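Local atomic coordinates of breast cancer anti-estrogen resistance protein 1 (Mus musculus, PDB entry 5W93), a protein that acts as a docking protein that coordinates tyrosine kinase signalling in cell adhesion and migration, here represented by its C-terminal FAT-like domain in complex with a paxillin LD1 peptide. Residues F32-V36 with M113-K118; Q17-L22 with K58-I62. The protein carries 2 engineered substitutions. One frame throughout, in Å; residues are numbered along the deposited sequence.

Interaction 1. Residues F32-V36 with M113-K118; sequences FFTAV and MVDRVK
Phe32 lays one ring face on Val117 and turns its edge to Met113. Its chi1 of 171° swings the ring beside the carbonyl carbon, toward the turn holding Met113 and Val117. Val117 CG2 makes a CH-pi contact over that face, 4.0 Å from the ring centroid. The sulfur of Met113 sits at the ring edge, a Met-aromatic contact with SD 5.0 Å from the centroid. The bend at chi3 (62°) leaves the methionine methyl CE 3.6 Å from Phe32 CZ. Phe33 works at the more open margin. Its CE1 lies 3.8 Å from Val117 CG1, and its CZ meets the aliphatic part of Lys118, 3.5 Å from CG. Val36, one turn after Phe32, packs CG1 against Val114 CG2 at 3.6 Å. Its CG2 lies over the other face of the Phe32 ring, toward the rim, and 3.9 Å from Met113 CE, so the methionine methyl touches both residues. His48, Ser49 and Val52 of helix 42-69 touch Phe32, and Thr96 and Thr97 of helix 73-102 touch Met113. The apolar contact joins nearly antiparallel segments (163°), axes 11.0 Å apart. This is packing between the first and last helices of a four-helix bundle, the FAT-like fold of the Cas C-terminal domain.

Interaction 2. Residues Q17-L22 with K58-I62; sequences QAEANL and KLVFI. Engineered in segment 17-22: Ala18 (natural residue Cys).
Leu59 and Ile62 reach across to helix 5-37 and carry the apolar part of this contact. The two methyls of Leu59 lie against Leu22 and Ala18, and CD2 also reaches the CB of Asn21. CD1 meets Leu22 CD1 at 3.4 Å, a close carbon pair, and these two side chains lie roughly perpendicular. CD2 packs on Ala18, 4.0 Å from its CB; this alanine is engineered in place of a natural cysteine. With CG1 anti to its carbonyl carbon (chi1 -72°), Ile62 brings CD1 to Ala18, 4.5 Å from its CB. The second kind of contact sets polar side chains against aliphatic carbon. Gln17 OE1 lies 3.6 Å from Ile62 CG1, while Gln17 CB is 4.0 Å from Ile62 CD1. Asn21 runs across Lys58, its CG 3.8 Å from Lys58 CB, and slants past Ile62. The lysine then bends away, and its NZ hydrogen-bonds to Leu54 O within its own helix. The segments are almost antiparallel, at 169°, with axes 10.0 Å apart. Helix 107-135 covers one flank through Thr124 on Leu59 and Gln125 and Arg128 on Leu22. Helix 73-102 packs on Val60, and the bound peptide touches Lys58, Val60 and Phe61.

From the N terminus, helix 5-37 first supplies 17-22 and then 32-36. The chain turns into helix 42-69, where 58-62 comes back to 17-22 and closes interaction 2. It continues through helix 73-102 into helix 107-135, where 113-118 meets 32-36 and closes interaction 1. The two loops cross, because 32-36 lies between 17-22 and 58-62 while its partner 113-118 lies beyond them. Interaction 2 joins helices 5-37 and 42-69 within the divergent helix-loop-helix region. Interaction 1 ties helix 5-37, near its C-terminal end, to helix 107-135. The contact centres are 20 Å apart, on opposite sides of the chain's centre. Helix 5-37 thus meets two different partners along its length.

Interaction 1. Residues F32-V36 with M113-K118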
loop_
_atom_site.group_PDB
_atom_site.type_symbol
_atom_site.label_atom_id
_atom_site.label_comp_id
_atom_site.label_asym_id
_atom_site.label_seq_id
_atom_site.Cartn_x
_atom_site.Cartn_y
_atom_site.Cartn_z
ATOM N N PHE A 32 11.364 -2.107 6.179
ATOM C CA PHE A 32 11.072 -0.819 6.792
ATOM C C PHE A 32 11.031 -0.943 8.323
ATOM O O PHE A 32 11.656 -0.149 9.023
ATOM C CB PHE A 32 9.749 -0.237 6.271
ATOM C CG PHE A 32 9.294 0.990 7.028
ATOM C CD1 PHE A 32 9.748 2.255 6.668
ATOM C CD2 PHE A 32 8.426 0.875 8.098
ATOM C CE1 PHE A 32 9.337 3.382 7.381
ATOM C CE2 PHE A 32 8.020 1.996 8.806
ATOM C CZ PHE A 32 8.478 3.242 8.446
ATOM N N PHE A 33 10.308 -1.935 8.842
ATOM C CA PHE A 33 10.205 -2.108 10.292
ATOM C C PHE A 33 11.564 -2.364 10.922
ATOM O O PHE A 33 11.847 -1.856 12.005
ATOM C CB PHE A 33 9.255 -3.253 10.655
ATOM C CG PHE A 33 7.804 -2.947 10.405
ATOM C CD1 PHE A 33 7.328 -1.648 10.475
ATOM C CD2 PHE A 33 6.912 -3.971 10.106
ATOM C CE1 PHE A 33 5.986 -1.365 10.243
ATOM C CE2 PHE A 33 5.574 -3.699 9.889
ATOM C CZ PHE A 33 5.108 -2.395 9.951
ATOM N N THR A 34 12.402 -3.136 10.229
ATOM C CA THR A 34 13.748 -3.458 10.710
ATOM C C THR A 34 14.637 -2.213 10.787
ATOM O O THR A 34 15.400 -2.036 11.747
ATOM C CB THR A 34 14.415 -4.520 9.813
ATOM O OG1 THR A 34 13.796 -5.791 10.059
ATOM C CG2 THR A 34 15.927 -4.623 10.085
ATOM N N ALA A 35 14.529 -1.358 9.776
ATOM C CA ALA A 35 15.212 -0.067 9.760
ATOM C C ALA A 35 14.834 0.775 10.968
ATOM O O ALA A 35 15.696 1.390 11.594
ATOM C CB ALA A 35 14.895 0.690 8.481
ATOM N N VAL A 36 13.551 0.802 11.306
ATOM C CA VAL A 36 13.116 1.598 12.441
ATOM C C VAL A 36 13.543 0.944 13.758
ATOM O O VAL A 36 13.937 1.634 14.703
ATOM C CB VAL A 36 11.592 1.844 12.426
ATOM C CG1 VAL A 36 11.154 2.553 13.704
ATOM C CG2 VAL A 36 11.208 2.702 11.207
ATOM N N MET A 113 4.744 7.154 12.026
ATOM C CA MET A 113 5.119 6.610 10.722
ATOM C C MET A 113 4.947 5.085 10.722
ATOM O O MET A 113 4.293 4.522 9.849
ATOM C CB MET A 113 6.561 7.024 10.397
ATOM C CG MET A 113 7.113 6.548 9.049
ATOM S SD MET A 113 8.844 7.034 8.837
ATOM C CE MET A 113 9.638 6.162 10.183
ATOM N N VAL A 114 5.517 4.424 11.726
ATOM C CA VAL A 114 5.378 2.981 11.880
ATOM C C VAL A 114 3.909 2.513 11.903
ATOM O O VAL A 114 3.570 1.460 11.332
ATOM C CB VAL A 114 6.094 2.510 13.166
ATOM C CG1 VAL A 114 5.636 1.118 13.584
ATOM C CG2 VAL A 114 7.596 2.559 12.964
ATOM N N ASP A 115 3.049 3.302 12.544
ATOM C CA ASP A 115 1.627 2.979 12.647
ATOM C C ASP A 115 0.924 3.048 11.289
ATOM O O ASP A 115 0.082 2.201 10.989
ATOM C CB ASP A 115 0.915 3.924 13.628
ATOM C CG ASP A 115 1.261 3.648 15.096
ATOM O OD1 ASP A 115 1.783 2.558 15.417
ATOM O OD2 ASP A 115 1.004 4.540 15.931
ATOM N N ARG A 116 1.239 4.064 10.483
ATOM C CA ARG A 116 0.625 4.168 9.155
ATOM C C ARG A 116 1.063 3.005 8.300
ATOM O O ARG A 116 0.267 2.468 7.546
ATOM C CB ARG A 116 0.980 5.466 8.427
ATOM C CG ARG A 116 0.587 6.729 9.150
ATOM C CD ARG A 116 -0.923 6.884 9.337
ATOM N NE ARG A 116 -1.141 7.984 10.274
ATOM C CZ ARG A 116 -1.301 9.259 9.925
ATOM N NH1 ARG A 116 -1.328 9.617 8.645
ATOM N NH2 ARG A 116 -1.462 10.176 10.864
ATOM N N VAL A 117 2.333 2.628 8.398
ATOM C CA VAL A 117 2.828 1.501 7.605
ATOM C C VAL A 117 2.183 0.198 8.068
ATOM O O VAL A 117 1.791 -0.620 7.234
ATOM C CB VAL A 117 4.359 1.400 7.659
ATOM C CG1 VAL A 117 4.839 0.112 6.983
ATOM C CG2 VAL A 117 4.989 2.648 6.990
ATOM N N LYS A 118 2.035 0.014 9.383
ATOM C CA LYS A 118 1.315 -1.168 9.901
ATOM C C LYS A 118 -0.120 -1.231 9.369
ATOM O O LYS A 118 -0.596 -2.286 8.944
ATOM C CB LYS A 118 1.255 -1.174 11.435
ATOM C CG LYS A 118 2.514 -1.575 12.173
ATOM C CD LYS A 118 2.192 -1.732 13.674
ATOM C CE LYS A 118 3.441 -1.673 14.551
ATOM N NZ LYS A 118 3.133 -1.105 15.908
#

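Interaction 2. Residues Q17-L22 with K58-I62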
loop_
_atom_site.group_PDB
_atom_site.type_symbol
_atom_site.label_atom_id
_atom_site.label_comp_id
_atom_site.label_asym_id
_atom_site.label_seq_id
_atom_site.Cartn_x
_atom_site.Cartn_y
_atom_site.Cartn_z
ATOM N N GLN A 17 -2.263 -11.838 -9.332
ATOM C CA GLN A 17 -1.334 -10.706 -9.403
ATOM C C GLN A 17 -1.174 -10.019 -8.050
ATOM O O GLN A 17 -0.080 -9.611 -7.671
ATOM C CB GLN A 17 -1.801 -9.678 -10.428
ATOM C CG GLN A 17 -1.014 -9.678 -11.711
ATOM C CD GLN A 17 -1.046 -8.336 -12.411
ATOM O OE1 GLN A 17 -1.421 -7.310 -11.820
ATOM N NE2 GLN A 17 -0.649 -8.328 -13.673
ATOM N N ALA A 18 -2.281 -9.872 -7.339
ATOM C CA ALA A 18 -2.244 -9.289 -5.998
ATOM C C ALA A 18 -1.360 -10.125 -5.067
ATOM O O ALA A 18 -0.583 -9.573 -4.294
ATOM C CB ALA A 18 -3.642 -9.168 -5.441
ATOM N N GLU A 19 -1.466 -11.452 -5.159
ATOM C CA GLU A 19 -0.713 -12.347 -4.276
ATOM C C GLU A 19 0.785 -12.207 -4.530
ATOM O O GLU A 19 1.571 -12.093 -3.590
ATOM C CB GLU A 19 -1.176 -13.808 -4.450
ATOM C CG GLU A 19 -2.520 -14.083 -3.758
ATOM C CD GLU A 19 -3.121 -15.451 -4.079
ATOM O OE1 GLU A 19 -2.594 -16.152 -4.968
ATOM O OE2 GLU A 19 -4.132 -15.824 -3.439
ATOM N N ALA A 20 1.168 -12.181 -5.799
ATOM C CA ALA A 20 2.554 -11.896 -6.184
ATOM C C ALA A 20 3.056 -10.535 -5.669
ATOM O O ALA A 20 4.155 -10.439 -5.115
ATOM C CB ALA A 20 2.692 -11.955 -7.677
ATOM N N ASN A 21 2.268 -9.479 -5.862
ATOM C CA ASN A 21 2.693 -8.147 -5.411
ATOM C C ASN A 21 2.752 -8.021 -3.891
ATOM O O ASN A 21 3.509 -7.214 -3.350
ATOM C CB ASN A 21 1.764 -7.068 -5.963
ATOM C CG ASN A 21 2.060 -6.733 -7.407
ATOM O OD1 ASN A 21 1.184 -6.805 -8.265
ATOM N ND2 ASN A 21 3.296 -6.352 -7.682
ATOM N N LEU A 22 1.922 -8.804 -3.216
ATOM C CA LEU A 22 1.855 -8.812 -1.760
ATOM C C LEU A 22 3.154 -9.343 -1.147
ATOM O O LEU A 22 3.517 -8.971 -0.031
ATOM C CB LEU A 22 0.668 -9.652 -1.298
ATOM C CG LEU A 22 -0.286 -9.058 -0.266
ATOM C CD1 LEU A 22 -0.983 -7.830 -0.813
ATOM C CD2 LEU A 22 -1.310 -10.089 0.185
ATOM N N LYS A 58 1.459 -0.698 -6.425
ATOM C CA LYS A 58 1.126 -1.787 -7.349
ATOM C C LYS A 58 -0.265 -2.349 -7.046
ATOM O O LYS A 58 -1.017 -2.680 -7.962
ATOM C CB LYS A 58 2.179 -2.905 -7.276
ATOM C CG LYS A 58 3.631 -2.419 -7.434
ATOM C CD LYS A 58 4.004 -2.136 -8.888
ATOM C CE LYS A 58 5.237 -1.226 -8.999
ATOM N NZ LYS A 58 4.935 0.185 -8.573
ATOM N N LEU A 59 -0.624 -2.433 -5.764
ATOM C CA LEU A 59 -1.936 -2.939 -5.393
ATOM C C LEU A 59 -3.050 -1.939 -5.640
ATOM O O LEU A 59 -4.150 -2.323 -6.055
ATOM C CB LEU A 59 -1.954 -3.367 -3.932
ATOM C CG LEU A 59 -1.111 -4.595 -3.621
ATOM C CD1 LEU A 59 -0.963 -4.676 -2.132
ATOM C CD2 LEU A 59 -1.783 -5.858 -4.170
ATOM N N VAL A 60 -2.778 -0.660 -5.376
ATOM C CA VAL A 60 -3.716 0.386 -5.741
ATOM C C VAL A 60 -4.045 0.300 -7.237
ATOM O O VAL A 60 -5.203 0.350 -7.631
ATOM C CB VAL A 60 -3.163 1.790 -5.433
ATOM C CG1 VAL A 60 -4.148 2.854 -5.935
ATOM C CG2 VAL A 60 -2.899 1.947 -3.928
ATOM N N PHE A 61 -3.005 0.171 -8.049
ATOM C CA PHE A 61 -3.152 0.094 -9.504
ATOM C C PHE A 61 -4.002 -1.103 -9.925
ATOM O O PHE A 61 -4.870 -0.978 -10.787
ATOM C CB PHE A 61 -1.777 0.033 -10.169
ATOM C CG PHE A 61 -1.821 0.041 -11.679
ATOM C CD1 PHE A 61 -2.035 1.221 -12.377
ATOM C CD2 PHE A 61 -1.619 -1.127 -12.396
ATOM C CE1 PHE A 61 -2.064 1.237 -13.768
ATOM C CE2 PHE A 61 -1.645 -1.131 -13.790
ATOM C CZ PHE A 61 -1.866 0.054 -14.479
ATOM N N ILE A 62 -3.759 -2.259 -9.317
ATOM C CA ILE A 62 -4.624 -3.418 -9.542
ATOM C C ILE A 62 -6.083 -3.103 -9.193
ATOM O O ILE A 62 -7.004 -3.410 -9.951
ATOM C CB ILE A 62 -4.152 -4.641 -8.729
ATOM C CG1 ILE A 62 -2.865 -5.210 -9.338
ATOM C CG2 ILE A 62 -5.255 -5.706 -8.671
ATOM C CD1 ILE A 62 -2.119 -6.179 -8.417
#